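Local coordinates for twin-arginine translocation pathway signal protein (Burkholderia phytofirmans, PDB 2RJO) that probably serves as a periplasmic sugar-binding protein, holding beta-D-galactopyranose in the cleft between its two lobes, at residues A52-L57 and L65-D70. Sequence-based numbering, arbitrary orientation.
With GAL (beta-D-galactopyranose), chain B.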
loop_
_atom_site.group_PDB
_atom_site.type_symbol
_atom_site.label_atom_id
_atom_site.label_comp_id
_atom_site.label_asym_id
_atom_site.label_seq_id
_atom_site.Cartn_x
_atom_site.Cartn_y
_atom_site.Cartn_z
ATOM N N ALA A 52 5.082 16.507 -12.413
ATOM C CA ALA A 52 4.653 17.700 -13.137
ATOM C C ALA A 52 3.471 18.340 -12.423
ATOM O O ALA A 52 3.452 19.554 -12.204
ATOM C CB ALA A 52 4.269 17.337 -14.568
ATOM N N ASP A 53 2.489 17.519 -12.056
ATOM C CA ASP A 53 1.298 17.990 -11.357
ATOM C C ASP A 53 1.618 18.590 -9.993
ATOM O O ASP A 53 1.055 19.621 -9.604
ATOM C CB ASP A 53 0.301 16.838 -11.179
ATOM C CG ASP A 53 -0.318 16.401 -12.487
ATOM O OD1 ASP A 53 0.142 16.881 -13.544
ATOM O OD2 ASP A 53 -1.260 15.572 -12.467
ATOM N N ILE A 54 2.511 17.930 -9.262
ATOM C CA ILE A 54 2.902 18.399 -7.945
ATOM C C ILE A 54 3.548 19.769 -8.086
ATOM O O ILE A 54 3.305 20.656 -7.269
ATOM C CB ILE A 54 3.883 17.412 -7.270
ATOM C CG1 ILE A 54 3.136 16.142 -6.849
ATOM C CG2 ILE A 54 4.524 18.056 -6.069
ATOM C CD1 ILE A 54 4.028 15.021 -6.361
ATOM N N ARG A 55 4.363 19.940 -9.127
ATOM C CA ARG A 55 5.023 21.221 -9.368
ATOM C C ARG A 55 3.986 22.279 -9.718
ATOM O O ARG A 55 4.025 23.395 -9.212
ATOM C CB ARG A 55 6.057 21.101 -10.503
ATOM C CG ARG A 55 7.445 20.648 -10.037
ATOM C CD ARG A 55 8.334 20.172 -11.196
ATOM N NE ARG A 55 9.615 19.671 -10.702
ATOM C CZ ARG A 55 10.432 18.869 -11.382
ATOM N NH1 ARG A 55 10.114 18.461 -12.609
ATOM N NH2 ARG A 55 11.572 18.461 -10.828
ATOM N N ALA A 56 3.051 21.931 -10.585
ATOM C CA ALA A 56 2.022 22.882 -10.970
ATOM C C ALA A 56 1.240 23.368 -9.747
ATOM O O ALA A 56 0.903 24.554 -9.647
ATOM C CB ALA A 56 1.070 22.245 -11.988
ATOM N N LEU A 57 0.968 22.456 -8.814
ATOM C CA LEU A 57 0.212 22.794 -7.610
ATOM C C LEU A 57 1.067 23.618 -6.641
ATOM O O LEU A 57 0.579 24.557 -6.012
ATOM C CB LEU A 57 -0.289 21.507 -6.927
ATOM C CG LEU A 57 -1.536 21.557 -6.031
ATOM C CD1 LEU A 57 -1.872 20.168 -5.489
ATOM C CD2 LEU A 57 -1.285 22.494 -4.891
ATOM N N LEU A 65 0.897 24.464 0.743
ATOM C CA LEU A 65 0.323 23.153 0.470
ATOM C C LEU A 65 0.825 22.039 1.392
ATOM O O LEU A 65 1.965 22.062 1.856
ATOM C CB LEU A 65 0.619 22.795 -0.996
ATOM C CG LEU A 65 0.443 21.363 -1.515
ATOM C CD1 LEU A 65 -1.022 21.032 -1.694
ATOM C CD2 LEU A 65 1.166 21.227 -2.852
ATOM N N VAL A 66 -0.049 21.073 1.652
ATOM C CA VAL A 66 0.277 19.914 2.469
ATOM C C VAL A 66 -0.012 18.692 1.602
ATOM O O VAL A 66 -1.163 18.403 1.279
ATOM C CB VAL A 66 -0.586 19.837 3.744
ATOM C CG1 VAL A 66 -0.296 18.541 4.490
ATOM C CG2 VAL A 66 -0.290 21.026 4.643
ATOM N N LEU A 67 1.046 17.984 1.233
ATOM C CA LEU A 67 0.936 16.819 0.371
ATOM C C LEU A 67 1.161 15.461 1.038
ATOM O O LEU A 67 2.113 15.283 1.798
ATOM C CB LEU A 67 1.924 16.975 -0.781
ATOM C CG LEU A 67 1.992 15.828 -1.784
ATOM C CD1 LEU A 67 0.686 15.775 -2.547
ATOM C CD2 LEU A 67 3.153 16.039 -2.723
ATOM N N ASN A 68 0.273 14.512 0.749
ATOM C CA ASN A 68 0.389 13.145 1.258
ATOM C C ASN A 68 0.505 12.304 -0.002
ATOM O O ASN A 68 -0.493 12.064 -0.682
ATOM C CB ASN A 68 -0.856 12.731 2.048
ATOM C CG ASN A 68 -0.735 11.328 2.618
ATOM O OD1 ASN A 68 0.368 10.809 2.759
ATOM N ND2 ASN A 68 -1.867 10.716 2.963
ATOM N N VAL A 69 1.719 11.859 -0.314
ATOM C CA VAL A 69 1.955 11.111 -1.544
ATOM C C VAL A 69 2.539 9.703 -1.451
ATOM O O VAL A 69 3.404 9.413 -0.622
ATOM C CB VAL A 69 2.871 11.938 -2.492
ATOM C CG1 VAL A 69 4.193 12.248 -1.789
ATOM C CG2 VAL A 69 3.127 11.182 -3.792
ATOM N N ASP A 70 2.046 8.844 -2.336
ATOM C CA ASP A 70 2.477 7.457 -2.476
ATOM C C ASP A 70 3.259 7.513 -3.800
ATOM O O ASP A 70 2.672 7.398 -4.872
ATOM C CB ASP A 70 1.246 6.547 -2.627
ATOM C CG ASP A 70 1.600 5.066 -2.780
ATOM O OD1 ASP A 70 2.696 4.739 -3.286
ATOM O OD2 ASP A 70 0.762 4.219 -2.405
HETATM C C1 GAL B . -0.521 -0.291 -4.632
HETATM C C2 GAL B . -0.653 -1.547 -3.739
HETATM C C3 GAL B . -0.183 -1.190 -2.311
HETATM C C4 GAL B . 1.281 -0.721 -2.378
HETATM C C5 GAL B . 1.318 0.516 -3.319
HETATM C C6 GAL B . 2.748 1.003 -3.417
HETATM O O1 GAL B . -0.941 -0.622 -5.968
HETATM O O2 GAL B . -2.018 -1.961 -3.696
HETATM O O3 GAL B . -0.266 -2.336 -1.467
HETATM O O4 GAL B . 2.076 -1.768 -2.934
HETATM O O5 GAL B . 0.865 0.154 -4.666
HETATM O O6 GAL B . 2.761 2.131 -4.271
#
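L57 lays its CD2 methyl against both methyls at the end of L65, and the two side chains cross at about a right angle. The CD2 atoms of L57 and L65 are 3.4 Å apart, tighter than usual for carbons. L57 CD1 also packs on L65 CD1 at 4.0 Å. With CB already directed at the strand, L57 CG anti to the backbone N (chi1 -155°) brings both methyls against L65. About one helical turn earlier, I54 meets L67, again nearly at right angles. L67 uses one methyl, CD2, which lies 3.9 Å from I54 CD1 and is also approached by I54 CG1 and CG2. A9 of strand 7-12 touches L57 and L65, while I80 of helix 74-87 touches I54 and L67. Helix 47-60 packs on the next strand, 65-69, which runs parallel to both its neighbours, 7-12 and 90-94, in the alpha/beta lobe of a periplasmic binding protein. Just past the strand, GAL O6 donates a hydrogen bond to D70 OD1 at 2.8 Å. D70 OD2 is hydrogen-bonded to Y20 OH, so both carboxylate oxygens have partners. The helix-strand interface is wholly aliphatic and rests on methyl packing; within these segments the sugar is bonded by D70 alone.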